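SNF1-like protein kinase ssp2 (Schizosaccharomyces pombe, PDB 2QRD) is probably the catalytic subunit of the fission yeast AMP-activated protein kinase, phosphorylating proteins on serine and threonine, here represented by its C-terminal part. Local coordinates at residues E25-V30 with D54-K59; I58-E63 with A76-Q81. One frame throughout, in Å; residues are numbered along the deposited sequence.

How the contacts relate
Contact 2 (58-63 with 76-81) begins on the strand where contact 1 (25-30 with 54-59) ends, their centres about 12 Å apart, and the two share I58 and K59. Along the chain come helix 23-37, then strand 57-63, then strand 74-84. The two strands are neighbours in an antiparallel sheet, and the helix packs on one face of it, I58 being one of its contacts. Contact 1 thus joins helix to sheet, whereas contact 2 joins strand to strand. They also touch directly: T57 OG1 lies 2.6 Å from Q81 OE1, a probable hydrogen bond. Together they build part of the alpha+beta core of the adenylate-sensor (KA1-like) domain, next to the chain of SPCC1919.03c protein.

Contact 1: E25-V30 with D54-K59; sequences EILLAV and DMYTIK
L27, on helix 23-37, and I58, on strand 57-63, meet through their terminal methyls, L27 CD1 standing 3.4 Å from I58 CD1. The two side chains come from opposite sides and overlap at their ends. L27 points toward the other segment: with CG anti to the backbone N (chi1 -172°) the chain leaves the helix, and chi2 (57°) spreads its two methyls. CD1 meets mainly I58, with M55 O also near, while CD2 lies against the 3-10 turn just before the strand. There L27 CD2 is 3.4 Å from the carbonyl oxygen M55 O. The same methyl also approaches the Y56 ring obliquely, near CE2. V30, one helical turn on from L27, adds CG1 at 3.9 Å from I58 CD1, so that this one methyl is met by two helix residues.

M55 touches the leucine at two points, both its CG and its CE lying 3.9 Å from L27 CD2. Its CG sits between the backbone N and the carbonyl carbon (chi1 81°), and a bend at chi3 completes the path of CE. M55 CG also passes over one face of the Y56 ring, offset toward the rim. The hydroxyl of Y56 bonds to the backbone carbonyl of P26 of the chain of SPCC1919.03c protein, and M55 packs on the same proline.

An alanine in place of L27 would remove both methyl branches, and the likely consequence is a gap between I58 CD1, M55 CE and the Y56 ring, with the methionine end freer to turn. No hydrogen bond spans the two segments and all five touching residues are buried, which implies that helix, 3-10 turn and strand meet here by apolar packing, with L27 also lying against the M55 carbonyl, in the core of the KA1-like domain.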
ATOM      1  N   GLU A  25      21.829 -22.364 -22.524  1.00 51.35           N
ATOM      2  CA  GLU A  25      22.426 -22.222 -21.189  1.00 51.99           C
ATOM      3  C   GLU A  25      21.468 -21.577 -20.171  1.00 51.80           C
ATOM      4  O   GLU A  25      21.451 -21.951 -18.989  1.00 51.49           O
ATOM      5  CB  GLU A  25      23.774 -21.485 -21.236  1.00 51.58           C
ATOM      6  CG  GLU A  25      24.919 -22.334 -21.803  1.00 52.36           C
ATOM      7  CD  GLU A  25      26.192 -21.515 -22.090  1.00 53.75           C
ATOM      8  OE1 GLU A  25      26.324 -20.394 -21.512  1.00 56.82           O
ATOM      9  OE2 GLU A  25      27.055 -21.988 -22.887  1.00 51.65           O
ATOM     10  N   ILE A  26      20.690 -20.605 -20.651  1.00 51.67           N
ATOM     11  CA  ILE A  26      19.656 -19.955 -19.872  1.00 51.53           C
ATOM     12  C   ILE A  26      18.534 -20.950 -19.562  1.00 51.51           C
ATOM     13  O   ILE A  26      18.063 -21.018 -18.430  1.00 51.57           O
ATOM     14  CB  ILE A  26      19.080 -18.705 -20.607  1.00 51.84           C
ATOM     15  CG1 ILE A  26      20.138 -17.604 -20.744  1.00 52.20           C
ATOM     16  CG2 ILE A  26      17.871 -18.146 -19.866  1.00 51.57           C
ATOM     17  CD1 ILE A  26      19.779 -16.554 -21.792  1.00 51.50           C
ATOM     18  N   LEU A  27      18.097 -21.704 -20.572  1.00 50.90           N
ATOM     19  CA  LEU A  27      17.061 -22.706 -20.368  1.00 50.08           C
ATOM     20  C   LEU A  27      17.478 -23.706 -19.268  1.00 49.81           C
ATOM     21  O   LEU A  27      16.714 -23.917 -18.324  1.00 49.99           O
ATOM     22  CB  LEU A  27      16.679 -23.389 -21.692  1.00 49.99           C
ATOM     23  CG  LEU A  27      15.467 -24.334 -21.675  1.00 51.03           C
ATOM     24  CD1 LEU A  27      14.189 -23.631 -21.173  1.00 49.95           C
ATOM     25  CD2 LEU A  27      15.246 -25.008 -23.047  1.00 50.18           C
ATOM     26  N   LEU A  28      18.682 -24.286 -19.384  1.00 48.47           N
ATOM     27  CA  LEU A  28      19.302 -25.087 -18.315  1.00 48.13           C
ATOM     28  C   LEU A  28      19.243 -24.447 -16.917  1.00 47.84           C
ATOM     29  O   LEU A  28      18.862 -25.118 -15.963  1.00 48.21           O
ATOM     30  CB  LEU A  28      20.775 -25.431 -18.650  1.00 47.77           C
ATOM     31  CG  LEU A  28      21.628 -26.248 -17.661  1.00 47.65           C
ATOM     32  CD1 LEU A  28      21.094 -27.658 -17.469  1.00 46.05           C
ATOM     33  CD2 LEU A  28      23.105 -26.310 -18.089  1.00 47.52           C
ATOM     34  N   ALA A  29      19.644 -23.176 -16.805  1.00 47.45           N
ATOM     35  CA  ALA A  29      19.648 -22.437 -15.523  1.00 47.17           C
ATOM     36  C   ALA A  29      18.247 -22.272 -14.934  1.00 47.07           C
ATOM     37  O   ALA A  29      18.052 -22.407 -13.730  1.00 46.72           O
ATOM     38  CB  ALA A  29      20.320 -21.076 -15.687  1.00 46.89           C
ATOM     39  N   VAL A  30      17.279 -22.004 -15.803  1.00 47.45           N
ATOM     40  CA  VAL A  30      15.869 -21.947 -15.432  1.00 48.02           C
ATOM     41  C   VAL A  30      15.365 -23.284 -14.863  1.00 48.92           C
ATOM     42  O   VAL A  30      14.665 -23.298 -13.830  1.00 50.11           O
ATOM     43  CB  VAL A  30      14.974 -21.500 -16.619  1.00 47.80           C
ATOM     44  CG1 VAL A  30      13.518 -21.569 -16.236  1.00 47.69           C
ATOM     45  CG2 VAL A  30      15.342 -20.108 -17.074  1.00 46.30           C
ATOM     46  N   ASP A  54       9.629 -24.674 -29.112  1.00 51.77           N
ATOM     47  CA  ASP A  54       8.655 -24.778 -28.021  1.00 51.89           C
ATOM     48  C   ASP A  54       9.304 -25.298 -26.738  1.00 51.09           C
ATOM     49  O   ASP A  54       8.743 -25.197 -25.658  1.00 51.68           O
ATOM     50  CB  ASP A  54       7.405 -25.579 -28.417  1.00 51.87           C
ATOM     51  CG  ASP A  54       7.689 -27.065 -28.702  1.00 54.08           C
ATOM     52  OD1 ASP A  54       6.741 -27.730 -29.172  1.00 55.57           O
ATOM     53  OD2 ASP A  54       8.811 -27.590 -28.459  1.00 55.02           O
ATOM     54  N   MET A  55      10.524 -25.803 -26.868  1.00 50.52           N
ATOM     55  CA  MET A  55      11.368 -26.113 -25.708  1.00 49.55           C
ATOM     56  C   MET A  55      11.553 -24.912 -24.766  1.00 48.76           C
ATOM     57  O   MET A  55      11.840 -25.101 -23.588  1.00 48.57           O
ATOM     58  CB  MET A  55      12.713 -26.750 -26.142  1.00 49.27           C
ATOM     59  CG  MET A  55      13.813 -25.802 -26.611  1.00 48.67           C
ATOM     60  SD  MET A  55      15.296 -26.719 -27.048  1.00 49.02           S
ATOM     61  CE  MET A  55      16.625 -25.587 -26.673  1.00 49.53           C
ATOM     62  N   TYR A  56      11.357 -23.699 -25.284  1.00 48.13           N
ATOM     63  CA  TYR A  56      11.473 -22.462 -24.475  1.00 48.09           C
ATOM     64  C   TYR A  56      10.177 -22.039 -23.762  1.00 47.96           C
ATOM     65  O   TYR A  56      10.153 -21.049 -23.073  1.00 47.29           O
ATOM     66  CB  TYR A  56      12.043 -21.308 -25.306  1.00 47.71           C
ATOM     67  CG  TYR A  56      13.447 -21.576 -25.786  1.00 47.21           C
ATOM     68  CD1 TYR A  56      13.698 -21.876 -27.109  1.00 46.37           C
ATOM     69  CD2 TYR A  56      14.525 -21.565 -24.900  1.00 47.75           C
ATOM     70  CE1 TYR A  56      14.980 -22.157 -27.547  1.00 48.26           C
ATOM     71  CE2 TYR A  56      15.837 -21.841 -25.335  1.00 47.25           C
ATOM     72  CZ  TYR A  56      16.055 -22.121 -26.659  1.00 48.24           C
ATOM     73  OH  TYR A  56      17.341 -22.387 -27.119  1.00 49.54           O
ATOM     74  N   THR A  57       9.111 -22.812 -23.957  1.00 49.06           N
ATOM     75  CA  THR A  57       7.859 -22.715 -23.200  1.00 49.43           C
ATOM     76  C   THR A  57       7.850 -23.858 -22.168  1.00 49.88           C
ATOM     77  O   THR A  57       7.827 -25.056 -22.535  1.00 49.53           O
ATOM     78  CB  THR A  57       6.646 -22.861 -24.150  1.00 49.41           C
ATOM     79  OG1 THR A  57       6.771 -21.925 -25.220  1.00 48.94           O
ATOM     80  CG2 THR A  57       5.322 -22.625 -23.430  1.00 48.95           C
ATOM     81  N   ILE A  58       7.917 -23.477 -20.890  1.00 49.71           N
ATOM     82  CA  ILE A  58       7.911 -24.427 -19.772  1.00 49.08           C
ATOM     83  C   ILE A  58       6.617 -24.204 -18.964  1.00 49.48           C
ATOM     84  O   ILE A  58       6.328 -23.063 -18.561  1.00 48.40           O
ATOM     85  CB  ILE A  58       9.143 -24.224 -18.816  1.00 48.51           C
ATOM     86  CG1 ILE A  58      10.465 -24.362 -19.588  1.00 49.53           C
ATOM     87  CG2 ILE A  58       9.067 -25.151 -17.581  1.00 44.32           C
ATOM     88  CD1 ILE A  58      11.703 -23.698 -18.894  1.00 49.39           C
ATOM     89  N   LYS A  59       5.859 -25.283 -18.723  1.00 49.34           N
ATOM     90  CA  LYS A  59       4.762 -25.211 -17.761  1.00 50.24           C
ATOM     91  C   LYS A  59       5.200 -25.807 -16.426  1.00 50.31           C
ATOM     92  O   LYS A  59       5.737 -26.902 -16.369  1.00 50.63           O
ATOM     93  CB  LYS A  59       3.471 -25.847 -18.299  1.00 50.34           C
ATOM     94  CG  LYS A  59       2.904 -25.108 -19.512  1.00 51.73           C
ATOM     95  CD  LYS A  59       1.424 -25.220 -19.615  1.00 56.01           C
ATOM     96  CE  LYS A  59       0.950 -24.806 -21.027  1.00 61.22           C
ATOM     97  NZ  LYS A  59      -0.474 -24.283 -21.062  1.00 62.78           N
TER

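Contact 2: I58-E63 with A76-Q81; sequences IKSRWE and AYIELQ
Two neighbouring strands of the antiparallel sheet in this KA1-like domain, 57-63 and 74-84, pair here with their segment axes 4.7 Å apart and 154° between directions. I58-L80, S60-I78 and W62-A76 are hydrogen-bonded pairs, each with two backbone N-H...O bonds; K59-E79 and R61-Y77 are the non-hydrogen-bonded pairs between them.

The first set puts its side chains on the face packed by helices 23-37 and 123-136: W62 touches L34 on one and L126 on the other. The second set lies on the opposite face, where the aliphatic part of R61 extends along Y77, R61 CG 3.5 Å from Y77 CE1, with the guanidinium plane turned 73° from the ring. R61 also makes a cation-pi contact with Y75, and both R61 and Y77 pack on Y7 of the chain of SPCC1919.03c protein. K59 NZ and E79 OE1 form only a long ion pair at 3.9 Å; the same carboxylate has a salt bridge to K95 on the next strand.

I78 sends CD1 over one face of the W62 indole, 3.7 Å from the centroid of the five-membered ring, a CH-pi contact. W62 NE1 also donates to S60 OG, which lies somewhat out of the ring plane and probably helps to hold the indole's rotation. Set between the backbone N and the carbonyl carbon (chi1 64°), that hydroxyl S60 OG in turn donates to I78 O at 2.7 Å; this carbonyl oxygen accepts S60 N as well, and the two donors approach from opposite faces of its plane.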
ATOM      1  N   ILE A  58       7.917 -23.477 -20.890  1.00 49.71           N
ATOM      2  CA  ILE A  58       7.911 -24.427 -19.772  1.00 49.08           C
ATOM      3  C   ILE A  58       6.617 -24.204 -18.964  1.00 49.48           C
ATOM      4  O   ILE A  58       6.328 -23.063 -18.561  1.00 48.40           O
ATOM      5  CB  ILE A  58       9.143 -24.224 -18.816  1.00 48.51           C
ATOM      6  CG1 ILE A  58      10.465 -24.362 -19.588  1.00 49.53           C
ATOM      7  CG2 ILE A  58       9.067 -25.151 -17.581  1.00 44.32           C
ATOM      8  CD1 ILE A  58      11.703 -23.698 -18.894  1.00 49.39           C
ATOM      9  N   LYS A  59       5.859 -25.283 -18.723  1.00 49.34           N
ATOM     10  CA  LYS A  59       4.762 -25.211 -17.761  1.00 50.24           C
ATOM     11  C   LYS A  59       5.200 -25.807 -16.426  1.00 50.31           C
ATOM     12  O   LYS A  59       5.737 -26.902 -16.369  1.00 50.63           O
ATOM     13  CB  LYS A  59       3.471 -25.847 -18.299  1.00 50.34           C
ATOM     14  CG  LYS A  59       2.904 -25.108 -19.512  1.00 51.73           C
ATOM     15  CD  LYS A  59       1.424 -25.220 -19.615  1.00 56.01           C
ATOM     16  CE  LYS A  59       0.950 -24.806 -21.027  1.00 61.22           C
ATOM     17  NZ  LYS A  59      -0.474 -24.283 -21.062  1.00 62.78           N
ATOM     18  N   SER A  60       4.987 -25.078 -15.351  1.00 50.57           N
ATOM     19  CA  SER A  60       5.473 -25.547 -14.063  1.00 51.31           C
ATOM     20  C   SER A  60       4.322 -25.644 -13.064  1.00 51.54           C
ATOM     21  O   SER A  60       3.350 -24.871 -13.121  1.00 52.63           O
ATOM     22  CB  SER A  60       6.598 -24.644 -13.526  1.00 51.29           C
ATOM     23  OG  SER A  60       6.106 -23.341 -13.269  1.00 50.89           O
ATOM     24  N   ARG A  61       4.417 -26.624 -12.182  1.00 50.92           N
ATOM     25  CA  ARG A  61       3.483 -26.759 -11.079  1.00 50.89           C
ATOM     26  C   ARG A  61       4.245 -26.642  -9.758  1.00 51.08           C
ATOM     27  O   ARG A  61       5.311 -27.246  -9.587  1.00 51.13           O
ATOM     28  CB  ARG A  61       2.736 -28.086 -11.173  1.00 49.70           C
ATOM     29  CG  ARG A  61       1.505 -28.124 -10.325  1.00 48.03           C
ATOM     30  CD  ARG A  61       0.839 -29.464 -10.432  1.00 46.18           C
ATOM     31  NE  ARG A  61       1.783 -30.528 -10.120  1.00 42.96           N
ATOM     32  CZ  ARG A  61       1.612 -31.795 -10.452  1.00 42.66           C
ATOM     33  NH1 ARG A  61       0.511 -32.144 -11.104  1.00 42.34           N
ATOM     34  NH2 ARG A  61       2.541 -32.704 -10.136  1.00 37.63           N
ATOM     35  N   TRP A  62       3.682 -25.866  -8.842  1.00 51.77           N
ATOM     36  CA  TRP A  62       4.301 -25.554  -7.549  1.00 52.54           C
ATOM     37  C   TRP A  62       3.309 -25.882  -6.437  1.00 53.30           C
ATOM     38  O   TRP A  62       2.131 -25.446  -6.479  1.00 52.84           O
ATOM     39  CB  TRP A  62       4.603 -24.055  -7.447  1.00 52.56           C
ATOM     40  CG  TRP A  62       5.527 -23.445  -8.492  1.00 53.09           C
ATOM     41  CD1 TRP A  62       5.307 -23.311  -9.853  1.00 53.59           C
ATOM     42  CD2 TRP A  62       6.786 -22.827  -8.238  1.00 52.74           C
ATOM     43  NE1 TRP A  62       6.380 -22.680 -10.453  1.00 50.21           N
ATOM     44  CE2 TRP A  62       7.292 -22.361  -9.484  1.00 51.10           C
ATOM     45  CE3 TRP A  62       7.547 -22.633  -7.076  1.00 52.32           C
ATOM     46  CZ2 TRP A  62       8.524 -21.716  -9.599  1.00 52.61           C
ATOM     47  CZ3 TRP A  62       8.777 -21.974  -7.186  1.00 53.08           C
ATOM     48  CH2 TRP A  62       9.259 -21.536  -8.442  1.00 53.67           C
ATOM     49  N   GLU A  63       3.768 -26.645  -5.445  1.00 54.12           N
ATOM     50  CA  GLU A  63       2.974 -26.853  -4.236  1.00 55.02           C
ATOM     51  C   GLU A  63       2.946 -25.520  -3.477  1.00 53.14           C
ATOM     52  O   GLU A  63       3.945 -24.811  -3.443  1.00 54.32           O
ATOM     53  CB  GLU A  63       3.490 -28.048  -3.386  1.00 55.28           C
ATOM     54  CG  GLU A  63       3.304 -29.435  -4.076  1.00 57.32           C
ATOM     55  CD  GLU A  63       2.873 -30.628  -3.144  1.00 59.08           C
ATOM     56  OE1 GLU A  63       3.734 -31.239  -2.443  1.00 62.13           O
ATOM     57  OE2 GLU A  63       1.663 -31.013  -3.169  1.00 65.14           O
ATOM     58  N   ALA A  76      -0.128 -24.191  -7.730  1.00 51.72           N
ATOM     59  CA  ALA A  76      -0.037 -22.967  -8.480  1.00 50.69           C
ATOM     60  C   ALA A  76       0.608 -23.321  -9.815  1.00 50.71           C
ATOM     61  O   ALA A  76       1.611 -24.011  -9.852  1.00 51.33           O
ATOM     62  CB  ALA A  76       0.799 -21.989  -7.729  1.00 49.77           C
ATOM     63  N   TYR A  77       0.010 -22.859 -10.909  1.00 50.77           N
ATOM     64  CA  TYR A  77       0.523 -23.116 -12.256  1.00 50.14           C
ATOM     65  C   TYR A  77       1.156 -21.862 -12.898  1.00 50.90           C
ATOM     66  O   TYR A  77       0.522 -20.808 -13.048  1.00 50.70           O
ATOM     67  CB  TYR A  77      -0.588 -23.690 -13.104  1.00 48.68           C
ATOM     68  CG  TYR A  77      -1.178 -24.944 -12.499  1.00 49.09           C
ATOM     69  CD1 TYR A  77      -0.735 -26.189 -12.905  1.00 47.50           C
ATOM     70  CD2 TYR A  77      -2.201 -24.885 -11.512  1.00 49.51           C
ATOM     71  CE1 TYR A  77      -1.267 -27.355 -12.357  1.00 49.23           C
ATOM     72  CE2 TYR A  77      -2.738 -26.054 -10.953  1.00 46.32           C
ATOM     73  CZ  TYR A  77      -2.251 -27.290 -11.385  1.00 48.22           C
ATOM     74  OH  TYR A  77      -2.743 -28.487 -10.904  1.00 47.38           O
ATOM     75  N   ILE A  78       2.427 -21.993 -13.246  1.00 51.23           N
ATOM     76  CA  ILE A  78       3.223 -20.879 -13.737  1.00 51.68           C
ATOM     77  C   ILE A  78       3.847 -21.322 -15.084  1.00 52.13           C
ATOM     78  O   ILE A  78       4.509 -22.364 -15.177  1.00 53.15           O
ATOM     79  CB  ILE A  78       4.303 -20.458 -12.667  1.00 51.33           C
ATOM     80  CG1 ILE A  78       3.639 -19.980 -11.365  1.00 51.78           C
ATOM     81  CG2 ILE A  78       5.281 -19.385 -13.207  1.00 52.51           C
ATOM     82  CD1 ILE A  78       4.580 -19.751 -10.169  1.00 50.87           C
ATOM     83  N   GLU A  79       3.608 -20.557 -16.131  1.00 52.11           N
ATOM     84  CA  GLU A  79       4.238 -20.834 -17.421  1.00 52.11           C
ATOM     85  C   GLU A  79       5.374 -19.850 -17.701  1.00 51.56           C
ATOM     86  O   GLU A  79       5.223 -18.638 -17.549  1.00 50.99           O
ATOM     87  CB  GLU A  79       3.195 -20.770 -18.515  1.00 51.84           C
ATOM     88  CG  GLU A  79       3.733 -21.007 -19.898  1.00 55.75           C
ATOM     89  CD  GLU A  79       2.695 -20.727 -20.977  1.00 61.55           C
ATOM     90  OE1 GLU A  79       1.476 -20.892 -20.696  1.00 60.93           O
ATOM     91  OE2 GLU A  79       3.103 -20.336 -22.104  1.00 64.12           O
ATOM     92  N   LEU A  80       6.522 -20.383 -18.101  1.00 51.73           N
ATOM     93  CA  LEU A  80       7.697 -19.566 -18.394  1.00 51.54           C
ATOM     94  C   LEU A  80       7.895 -19.517 -19.880  1.00 51.03           C
ATOM     95  O   LEU A  80       7.658 -20.492 -20.556  1.00 51.34           O
ATOM     96  CB  LEU A  80       8.953 -20.133 -17.757  1.00 51.06           C
ATOM     97  CG  LEU A  80       9.062 -20.475 -16.262  1.00 52.61           C
ATOM     98  CD1 LEU A  80       8.897 -19.268 -15.390  1.00 52.88           C
ATOM     99  CD2 LEU A  80       8.150 -21.599 -15.827  1.00 50.17           C
ATOM    100  N   GLN A  81       8.323 -18.372 -20.383  1.00 51.10           N
ATOM    101  CA  GLN A  81       8.568 -18.217 -21.808  1.00 50.76           C
ATOM    102  C   GLN A  81       9.833 -17.397 -22.050  1.00 50.38           C
ATOM    103  O   GLN A  81       9.903 -16.242 -21.656  1.00 50.96           O
ATOM    104  CB  GLN A  81       7.370 -17.549 -22.480  1.00 50.36           C
ATOM    105  CG  GLN A  81       7.509 -17.332 -23.985  1.00 48.92           C
ATOM    106  CD  GLN A  81       7.599 -18.620 -24.760  1.00 47.91           C
ATOM    107  OE1 GLN A  81       6.630 -19.362 -24.868  1.00 47.31           O
ATOM    108  NE2 GLN A  81       8.767 -18.884 -25.322  1.00 47.33           N
TER